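Local atomic coordinates of D-glyceraldehyde dehydrogenase (NADP(+)) (Thermoplasma acidophilum, PDB entry 5IZD), a protein that catalyses the NADP-dependent oxidation of D-glyceraldehyde to (R)-glycerate in the non-phosphorylated Entner-Doudoroff pathway. Residues A[78-86]-A[95-103]; A[151-159]-A[177-188]. All blocks are in the same frame, centred on the assembly; numbering follows the deposited sequence.

Interaction 1: residues A[78-86]-A[95-103]; sequences NRAELENII and KEAKEEVDG
The guanidinium of Arg79 has CG1 of Val101 over one face, 3.8 Å above its plane and toward the rim, while the carboxylates of Glu83 and Asp102 meet its edge. Around it two successive helices, 79-86 and 95-103, form a helical hairpin whose segments' N-to-C directions lie 128° apart. End-on, NH1 and NH2 of Arg79 both bind OD1 of Asp102, each at 2.9 Å, with the guanidinium and the Asp102 carboxylate planes 82° apart; side-on, NE and NH1 both bind OE2 of Glu83 one turn along. Five planar N-H donors suit arginine to bridging two acids. Its CG lies between backbone N and carbonyl carbon (chi1 61°), and a bend at chi3 brings the group across to the second helix. A methionine in its place would probably leave Asp102 and Glu83 without their shared positive partner and the helices without their ionic tie. Beside the network, Val101 is a knob in the hole formed by Arg79, Leu82, Glu83 and Ile86, its branched side chain short enough to fit. Ala97 lets the backbones come close, its CA 5.2 Å from CA of Glu83. The aliphatic part of Lys98 lies against the Glu83 carboxylate, CG 3.4 Å from CD of Glu83.

Interaction 2: residues A[151-159]-A[177-188]; sequences PAGMVARKL and TPGSAEWIVRKF
Pro151 opens the contact by setting CB of its ring against the hydroxyls of Thr177 and Ser180, 3.3 Å from OG1 of Thr177 and 3.3 Å from OG of Ser180. The two segments belong to the Rossmann-like cofactor domain of aldehyde dehydrogenases: strand 130-145, helix 153-164 and strand 168-172, the two strands parallel, make a beta-alpha-beta unit followed by helix 178-190, and the short helical segments lie side by side at 42°. A rigid proline suits the turn before the first helix, and a water bridges its carbonyl to the start of the second, donating to O of Pro151 at 2.7 Å and to O of Thr177 at 2.9 Å. The small Ala152 lets Ile184 come right up to the backbone, with CD1 of Ile184 3.6 Å from O of Ala152. One turn on, Val155 meets Ile184 tip to tip, CG1 to CG2 at 3.8 Å. Its CG1 stands opposite the backbone N (chi1 168°), which leaves CG2 for the methyl of Ala181; CB of this alanine is 4.0 Å from that CG2. Branched side chains fill the space between the helices here, whereas alanine allows them to approach. Arg157 turns to another side of its helix and pairs with Glu441; it probably binds NADP and the substrate. Leu159 closes the row near Ile184, and Leu198 of strand 198-200 touches both Leu159 and Phe188. CD1 of Leu159 lies 4.4 Å from CE1 of Phe188, oblique to the ring.

Interaction 1 comes first along the chain, interaction 2 after it, and their centres lie about 12 Å apart. Helices 79-90 and 94-112 pack against the pair 153-164 and 178-190. Glu100 makes the join: its OE2 probably accepts hydrogen bonds from N of Ala152 and N of Gly153, both at 2.9 Å, at the start of helix 153-164, while its OE1 is paired with Lys92. Leu82 and Glu81 reach Trp183 of helix 178-190. The side chain of Glu100 is also about 7 Å from that of Asn149, the probable transition-state stabiliser, so its bonds may help to set the chain just beyond that residue.

Interaction 1: residues A[78-86]-A[95-103]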
loop_
_atom_site.group_PDB
_atom_site.type_symbol
_atom_site.label_atom_id
_atom_site.label_comp_id
_atom_site.label_asym_id
_atom_site.label_seq_id
_atom_site.Cartn_x
_atom_site.Cartn_y
_atom_site.Cartn_z
ATOM N N ASN A 78 -7.521 36.275 -0.177
ATOM C CA ASN A 78 -7.830 37.165 0.943
ATOM C C ASN A 78 -6.977 36.909 2.167
ATOM O O ASN A 78 -7.380 37.274 3.275
ATOM C CB ASN A 78 -9.274 36.908 1.301
ATOM C CG ASN A 78 -10.213 37.292 0.198
ATOM O OD1 ASN A 78 -10.508 38.455 0.060
ATOM N ND2 ASN A 78 -10.689 36.318 -0.590
ATOM N N ARG A 79 -5.839 36.246 1.962
ATOM C CA ARG A 79 -4.922 35.801 3.018
ATOM C C ARG A 79 -4.562 36.819 4.062
ATOM O O ARG A 79 -4.533 36.525 5.214
ATOM C CB ARG A 79 -3.683 35.090 2.488
ATOM C CG ARG A 79 -2.775 35.870 1.584
ATOM C CD ARG A 79 -1.533 35.074 1.254
ATOM N NE ARG A 79 -0.772 34.819 2.438
ATOM C CZ ARG A 79 0.074 33.830 2.615
ATOM N NH1 ARG A 79 0.713 33.742 3.749
ATOM N NH2 ARG A 79 0.293 32.938 1.669
ATOM N N ALA A 80 -4.302 38.023 3.616
ATOM C CA ALA A 80 -4.027 39.142 4.503
ATOM C C ALA A 80 -5.016 39.280 5.673
ATOM O O ALA A 80 -4.593 39.541 6.793
ATOM C CB ALA A 80 -4.001 40.464 3.711
ATOM N N GLU A 81 -6.307 39.102 5.424
ATOM C CA GLU A 81 -7.306 39.208 6.488
ATOM C C GLU A 81 -7.061 38.142 7.588
ATOM O O GLU A 81 -7.145 38.400 8.798
ATOM C CB GLU A 81 -8.714 39.067 5.912
ATOM C CG GLU A 81 -9.153 40.207 4.982
ATOM C CD GLU A 81 -10.538 39.907 4.376
ATOM O OE1 GLU A 81 -11.137 38.845 4.723
ATOM O OE2 GLU A 81 -11.020 40.661 3.523
ATOM N N LEU A 82 -6.660 36.966 7.184
ATOM C CA LEU A 82 -6.395 35.923 8.145
ATOM C C LEU A 82 -5.102 36.142 8.932
ATOM O O LEU A 82 -5.072 35.893 10.125
ATOM C CB LEU A 82 -6.356 34.555 7.445
ATOM C CG LEU A 82 -6.120 33.424 8.430
ATOM C CD1 LEU A 82 -7.194 33.361 9.507
ATOM C CD2 LEU A 82 -6.096 32.115 7.665
ATOM N N GLU A 83 -4.098 36.665 8.270
ATOM C CA GLU A 83 -2.827 36.998 8.858
ATOM C C GLU A 83 -3.047 38.016 9.985
ATOM O O GLU A 83 -2.544 37.891 11.059
ATOM C CB GLU A 83 -1.911 37.534 7.779
ATOM C CG GLU A 83 -1.240 36.439 6.947
ATOM C CD GLU A 83 -0.549 36.935 5.704
ATOM O OE1 GLU A 83 -0.392 38.140 5.497
ATOM O OE2 GLU A 83 -0.143 36.116 4.901
ATOM N N ASN A 84 -3.844 39.023 9.697
ATOM C CA ASN A 84 -4.225 40.022 10.662
ATOM C C ASN A 84 -4.976 39.493 11.881
ATOM O O ASN A 84 -4.678 39.873 13.003
ATOM C CB ASN A 84 -5.014 41.153 9.971
ATOM C CG ASN A 84 -4.154 41.934 8.981
ATOM O OD1 ASN A 84 -2.915 41.960 9.088
ATOM N ND2 ASN A 84 -4.793 42.564 8.011
ATOM N N ILE A 85 -5.938 38.622 11.665
ATOM C CA ILE A 85 -6.694 38.037 12.781
ATOM C C ILE A 85 -5.767 37.256 13.731
ATOM O O ILE A 85 -5.846 37.412 14.955
ATOM C CB ILE A 85 -7.781 37.097 12.253
ATOM C CG1 ILE A 85 -8.873 37.965 11.604
ATOM C CG2 ILE A 85 -8.332 36.224 13.364
ATOM C CD1 ILE A 85 -9.794 37.201 10.691
ATOM N N ILE A 86 -4.868 36.457 13.158
ATOM C CA ILE A 86 -3.904 35.751 13.965
ATOM C C ILE A 86 -3.001 36.699 14.744
ATOM O O ILE A 86 -2.749 36.442 15.913
ATOM C CB ILE A 86 -3.071 34.784 13.099
ATOM C CG1 ILE A 86 -3.975 33.673 12.543
ATOM C CG2 ILE A 86 -1.906 34.221 13.897
ATOM C CD1 ILE A 86 -3.371 32.993 11.358
ATOM N N LYS A 95 5.910 37.319 10.623
ATOM C CA LYS A 95 6.417 36.179 9.853
ATOM C C LYS A 95 5.787 34.850 10.305
ATOM O O LYS A 95 5.584 33.945 9.484
ATOM C CB LYS A 95 7.960 36.133 9.917
ATOM C CG LYS A 95 8.685 37.250 9.153
ATOM C CD LYS A 95 10.205 37.054 9.087
ATOM N N GLU A 96 5.513 34.711 11.609
ATOM C CA GLU A 96 4.778 33.551 12.126
ATOM C C GLU A 96 3.336 33.508 11.655
ATOM O O GLU A 96 2.794 32.439 11.332
ATOM C CB GLU A 96 4.831 33.464 13.643
ATOM C CG GLU A 96 6.141 32.879 14.182
ATOM C CD GLU A 96 6.166 32.763 15.719
ATOM O OE1 GLU A 96 5.143 32.335 16.304
ATOM O OE2 GLU A 96 7.202 33.108 16.362
ATOM N N ALA A 97 2.709 34.667 11.601
ATOM C CA ALA A 97 1.332 34.760 11.105
ATOM C C ALA A 97 1.309 34.399 9.614
ATOM O O ALA A 97 0.470 33.612 9.197
ATOM C CB ALA A 97 0.729 36.168 11.336
ATOM N N LYS A 98 2.226 34.930 8.824
ATOM C CA LYS A 98 2.265 34.605 7.382
ATOM C C LYS A 98 2.596 33.107 7.122
ATOM O O LYS A 98 1.982 32.483 6.291
ATOM C CB LYS A 98 3.237 35.527 6.638
ATOM C CG LYS A 98 2.750 36.953 6.612
ATOM C CD LYS A 98 3.684 37.900 5.886
ATOM C CE LYS A 98 2.990 39.243 5.767
ATOM N NZ LYS A 98 3.848 40.179 5.021
ATOM N N GLU A 99 3.530 32.562 7.899
ATOM C CA GLU A 99 3.889 31.158 7.812
ATOM C C GLU A 99 2.691 30.247 8.149
ATOM O O GLU A 99 2.431 29.291 7.438
ATOM C CB GLU A 99 5.140 30.879 8.674
ATOM C CG GLU A 99 5.297 29.486 9.172
ATOM C CD GLU A 99 6.634 29.272 9.863
ATOM O OE1 GLU A 99 7.185 28.161 9.658
ATOM O OE2 GLU A 99 7.092 30.159 10.616
ATOM N N GLU A 100 1.918 30.596 9.160
ATOM C CA GLU A 100 0.753 29.821 9.498
ATOM C C GLU A 100 -0.275 29.768 8.372
ATOM O O GLU A 100 -0.852 28.744 8.109
ATOM C CB GLU A 100 0.127 30.259 10.802
ATOM C CG GLU A 100 -1.033 29.377 11.175
ATOM C CD GLU A 100 -1.482 29.498 12.597
ATOM O OE1 GLU A 100 -0.875 30.224 13.382
ATOM O OE2 GLU A 100 -2.455 28.860 12.923
ATOM N N VAL A 101 -0.476 30.887 7.704
ATOM C CA VAL A 101 -1.407 30.961 6.608
ATOM C C VAL A 101 -0.865 30.203 5.379
ATOM O O VAL A 101 -1.588 29.583 4.662
ATOM C CB VAL A 101 -1.817 32.416 6.329
ATOM C CG1 VAL A 101 -2.733 32.487 5.144
ATOM C CG2 VAL A 101 -2.503 32.988 7.558
ATOM N N ASP A 102 0.432 30.247 5.180
ATOM C CA ASP A 102 1.074 29.507 4.132
ATOM C C ASP A 102 0.671 28.030 4.346
ATOM O O ASP A 102 0.283 27.349 3.453
ATOM C CB ASP A 102 2.583 29.617 4.284
ATOM C CG ASP A 102 3.173 30.843 3.619
ATOM O OD1 ASP A 102 2.462 31.564 2.949
ATOM O OD2 ASP A 102 4.369 31.063 3.744
ATOM N N GLY A 103 0.787 27.588 5.580
ATOM C CA GLY A 103 0.489 26.248 5.997
ATOM C C GLY A 103 -0.943 25.850 5.865
ATOM O O GLY A 103 -1.234 24.716 5.614
#

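Interaction 2: residues A[151-159]-A[177-188]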
loop_
_atom_site.group_PDB
_atom_site.type_symbol
_atom_site.label_atom_id
_atom_site.label_comp_id
_atom_site.label_asym_id
_atom_site.label_seq_id
_atom_site.Cartn_x
_atom_site.Cartn_y
_atom_site.Cartn_z
ATOM N N PRO A 151 -4.161 28.443 15.688
ATOM C CA PRO A 151 -5.596 28.493 15.596
ATOM C C PRO A 151 -6.160 28.469 14.161
ATOM O O PRO A 151 -7.395 28.417 14.005
ATOM C CB PRO A 151 -5.935 29.849 16.280
ATOM C CG PRO A 151 -4.762 30.726 15.914
ATOM C CD PRO A 151 -3.571 29.777 15.939
ATOM N N ALA A 152 -5.328 28.660 13.136
ATOM C CA ALA A 152 -5.778 28.577 11.746
ATOM C C ALA A 152 -5.252 27.250 11.154
ATOM O O ALA A 152 -6.008 26.508 10.519
ATOM C CB ALA A 152 -5.270 29.751 10.946
ATOM N N GLY A 153 -3.970 26.964 11.381
ATOM C CA GLY A 153 -3.321 25.645 10.978
ATOM C C GLY A 153 -4.098 24.421 11.426
ATOM O O GLY A 153 -4.278 23.453 10.672
ATOM N N MET A 154 -4.576 24.460 12.666
ATOM C CA MET A 154 -5.239 23.274 13.244
ATOM C C MET A 154 -6.641 23.075 12.684
ATOM O O MET A 154 -7.149 21.952 12.614
ATOM C CB MET A 154 -5.263 23.345 14.768
ATOM C CG MET A 154 -3.895 23.281 15.406
ATOM S SD MET A 154 -3.304 21.556 15.360
ATOM C CE MET A 154 -1.810 21.886 16.342
ATOM N N VAL A 155 -7.276 24.185 12.293
ATOM C CA VAL A 155 -8.562 24.093 11.655
ATOM C C VAL A 155 -8.425 23.475 10.281
ATOM O O VAL A 155 -9.124 22.541 9.980
ATOM C CB VAL A 155 -9.245 25.472 11.601
ATOM C CG1 VAL A 155 -10.447 25.462 10.693
ATOM C CG2 VAL A 155 -9.548 25.915 13.028
ATOM N N ALA A 156 -7.559 24.033 9.451
ATOM C CA ALA A 156 -7.232 23.416 8.161
ATOM C C ALA A 156 -6.847 21.906 8.292
ATOM O O ALA A 156 -7.293 21.101 7.515
ATOM C CB ALA A 156 -6.092 24.164 7.468
ATOM N N ARG A 157 -6.012 21.571 9.263
ATOM C CA ARG A 157 -5.533 20.192 9.448
ATOM C C ARG A 157 -6.646 19.166 9.669
ATOM O O ARG A 157 -6.515 18.062 9.223
ATOM C CB ARG A 157 -4.571 20.121 10.626
ATOM C CG ARG A 157 -4.268 18.698 11.091
ATOM C CD ARG A 157 -3.238 18.731 12.189
ATOM N NE ARG A 157 -1.948 19.069 11.654
ATOM C CZ ARG A 157 -0.890 19.374 12.402
ATOM N NH1 ARG A 157 -0.963 19.388 13.735
ATOM N NH2 ARG A 157 0.252 19.666 11.795
ATOM N N LYS A 158 -7.689 19.544 10.382
ATOM C CA LYS A 158 -8.826 18.721 10.708
ATOM C C LYS A 158 -9.975 18.774 9.686
ATOM O O LYS A 158 -10.507 17.714 9.312
ATOM C CB LYS A 158 -9.315 19.117 12.107
ATOM C CG LYS A 158 -8.218 18.810 13.121
ATOM C CD LYS A 158 -8.645 18.992 14.547
ATOM C CE LYS A 158 -7.455 18.999 15.483
ATOM N NZ LYS A 158 -6.820 17.669 15.548
ATOM N N LEU A 159 -10.337 19.963 9.198
ATOM C CA LEU A 159 -11.463 20.090 8.248
ATOM C C LEU A 159 -11.132 19.518 6.874
ATOM O O LEU A 159 -11.947 18.825 6.307
ATOM C CB LEU A 159 -11.951 21.543 8.041
ATOM C CG LEU A 159 -12.531 22.359 9.187
ATOM C CD1 LEU A 159 -12.892 23.715 8.662
ATOM C CD2 LEU A 159 -13.749 21.751 9.805
ATOM N N THR A 177 -9.415 31.738 20.731
ATOM C CA THR A 177 -9.173 32.055 19.325
ATOM C C THR A 177 -10.373 31.718 18.417
ATOM O O THR A 177 -10.200 31.077 17.384
ATOM C CB THR A 177 -7.924 31.333 18.748
ATOM O OG1 THR A 177 -8.106 29.909 18.822
ATOM C CG2 THR A 177 -6.646 31.718 19.451
ATOM N N PRO A 178 -11.572 32.252 18.739
ATOM C CA PRO A 178 -12.683 32.003 17.854
ATOM C C PRO A 178 -12.561 32.578 16.407
ATOM O O PRO A 178 -13.135 32.002 15.487
ATOM C CB PRO A 178 -13.839 32.675 18.591
ATOM C CG PRO A 178 -13.227 33.823 19.323
ATOM C CD PRO A 178 -11.957 33.145 19.844
ATOM N N GLY A 179 -11.866 33.711 16.236
ATOM C CA GLY A 179 -11.948 34.565 15.026
ATOM C C GLY A 179 -11.326 33.862 13.796
ATOM O O GLY A 179 -11.871 33.882 12.679
ATOM N N SER A 180 -10.180 33.250 13.998
ATOM C CA SER A 180 -9.486 32.663 12.853
ATOM C C SER A 180 -10.281 31.446 12.339
ATOM O O SER A 180 -10.410 31.231 11.135
ATOM C CB SER A 180 -8.011 32.386 13.196
ATOM O OG SER A 180 -7.912 31.519 14.299
ATOM N N ALA A 181 -10.911 30.719 13.252
ATOM C CA ALA A 181 -11.691 29.550 12.873
ATOM C C ALA A 181 -12.927 30.001 12.082
ATOM O O ALA A 181 -13.267 29.443 11.057
ATOM C CB ALA A 181 -12.101 28.788 14.102
ATOM N N GLU A 182 -13.590 31.026 12.601
ATOM C CA GLU A 182 -14.798 31.532 11.980
ATOM C C GLU A 182 -14.481 31.976 10.601
ATOM O O GLU A 182 -15.273 31.795 9.716
ATOM C CB GLU A 182 -15.368 32.743 12.712
ATOM C CG GLU A 182 -16.799 33.034 12.274
ATOM C CD GLU A 182 -17.177 34.467 12.322
ATOM O OE1 GLU A 182 -16.331 35.309 11.918
ATOM O OE2 GLU A 182 -18.338 34.757 12.759
ATOM N N TRP A 183 -13.360 32.659 10.446
ATOM C CA TRP A 183 -12.991 33.196 9.136
ATOM C C TRP A 183 -12.749 32.054 8.079
ATOM O O TRP A 183 -13.239 32.122 6.926
ATOM C CB TRP A 183 -11.804 34.127 9.284
ATOM C CG TRP A 183 -11.373 34.829 8.050
ATOM C CD1 TRP A 183 -11.707 36.085 7.689
ATOM C CD2 TRP A 183 -10.503 34.311 6.986
ATOM N NE1 TRP A 183 -11.106 36.409 6.491
ATOM C CE2 TRP A 183 -10.335 35.358 6.057
ATOM C CE3 TRP A 183 -9.844 33.112 6.769
ATOM C CZ2 TRP A 183 -9.571 35.216 4.890
ATOM C CZ3 TRP A 183 -9.039 32.952 5.601
ATOM C CH2 TRP A 183 -8.926 34.005 4.679
ATOM N N ILE A 184 -12.086 30.998 8.508
ATOM C CA ILE A 184 -11.848 29.834 7.656
ATOM C C ILE A 184 -13.143 29.164 7.277
ATOM O O ILE A 184 -13.364 28.908 6.101
ATOM C CB ILE A 184 -10.882 28.832 8.333
ATOM C CG1 ILE A 184 -9.492 29.457 8.357
ATOM C CG2 ILE A 184 -10.828 27.514 7.572
ATOM C CD1 ILE A 184 -8.556 28.834 9.342
ATOM N N VAL A 185 -14.007 28.952 8.266
ATOM C CA VAL A 185 -15.327 28.378 8.071
ATOM C C VAL A 185 -16.127 29.151 7.023
ATOM O O VAL A 185 -16.766 28.543 6.157
ATOM C CB VAL A 185 -16.118 28.294 9.409
ATOM C CG1 VAL A 185 -17.592 27.973 9.179
ATOM C CG2 VAL A 185 -15.492 27.217 10.321
ATOM N N ARG A 186 -16.092 30.475 7.127
ATOM C CA ARG A 186 -16.810 31.356 6.194
ATOM C C ARG A 186 -16.240 31.139 4.783
ATOM O O ARG A 186 -17.017 31.024 3.846
ATOM C CB ARG A 186 -16.751 32.821 6.647
ATOM C CG ARG A 186 -17.554 33.840 5.798
ATOM C CD ARG A 186 -17.603 35.224 6.453
ATOM N NE ARG A 186 -18.404 35.243 7.696
ATOM C CZ ARG A 186 -19.744 35.395 7.783
ATOM N NH1 ARG A 186 -20.522 35.562 6.706
ATOM N NH2 ARG A 186 -20.334 35.389 8.994
ATOM N N LYS A 187 -14.917 30.969 4.635
ATOM C CA LYS A 187 -14.351 30.680 3.313
ATOM C C LYS A 187 -14.859 29.353 2.729
ATOM O O LYS A 187 -15.166 29.283 1.552
ATOM C CB LYS A 187 -12.816 30.787 3.310
ATOM C CG LYS A 187 -12.324 32.216 3.531
ATOM C CD LYS A 187 -12.456 33.065 2.271
ATOM C CE LYS A 187 -12.246 34.540 2.581
ATOM N NZ LYS A 187 -13.461 35.101 3.245
ATOM N N PHE A 188 -14.966 28.322 3.554
ATOM C CA PHE A 188 -15.566 27.060 3.128
ATOM C C PHE A 188 -17.036 27.221 2.713
ATOM O O PHE A 188 -17.481 26.668 1.653
ATOM C CB PHE A 188 -15.403 25.992 4.214
ATOM C CG PHE A 188 -14.122 25.282 4.126
ATOM C CD1 PHE A 188 -12.995 25.814 4.710
ATOM C CD2 PHE A 188 -14.014 24.108 3.396
ATOM C CE1 PHE A 188 -11.782 25.149 4.652
ATOM C CE2 PHE A 188 -12.791 23.456 3.322
ATOM C CZ PHE A 188 -11.668 23.985 3.944
HETATM O O HOH W 1 -9.157 28.819 15.950
#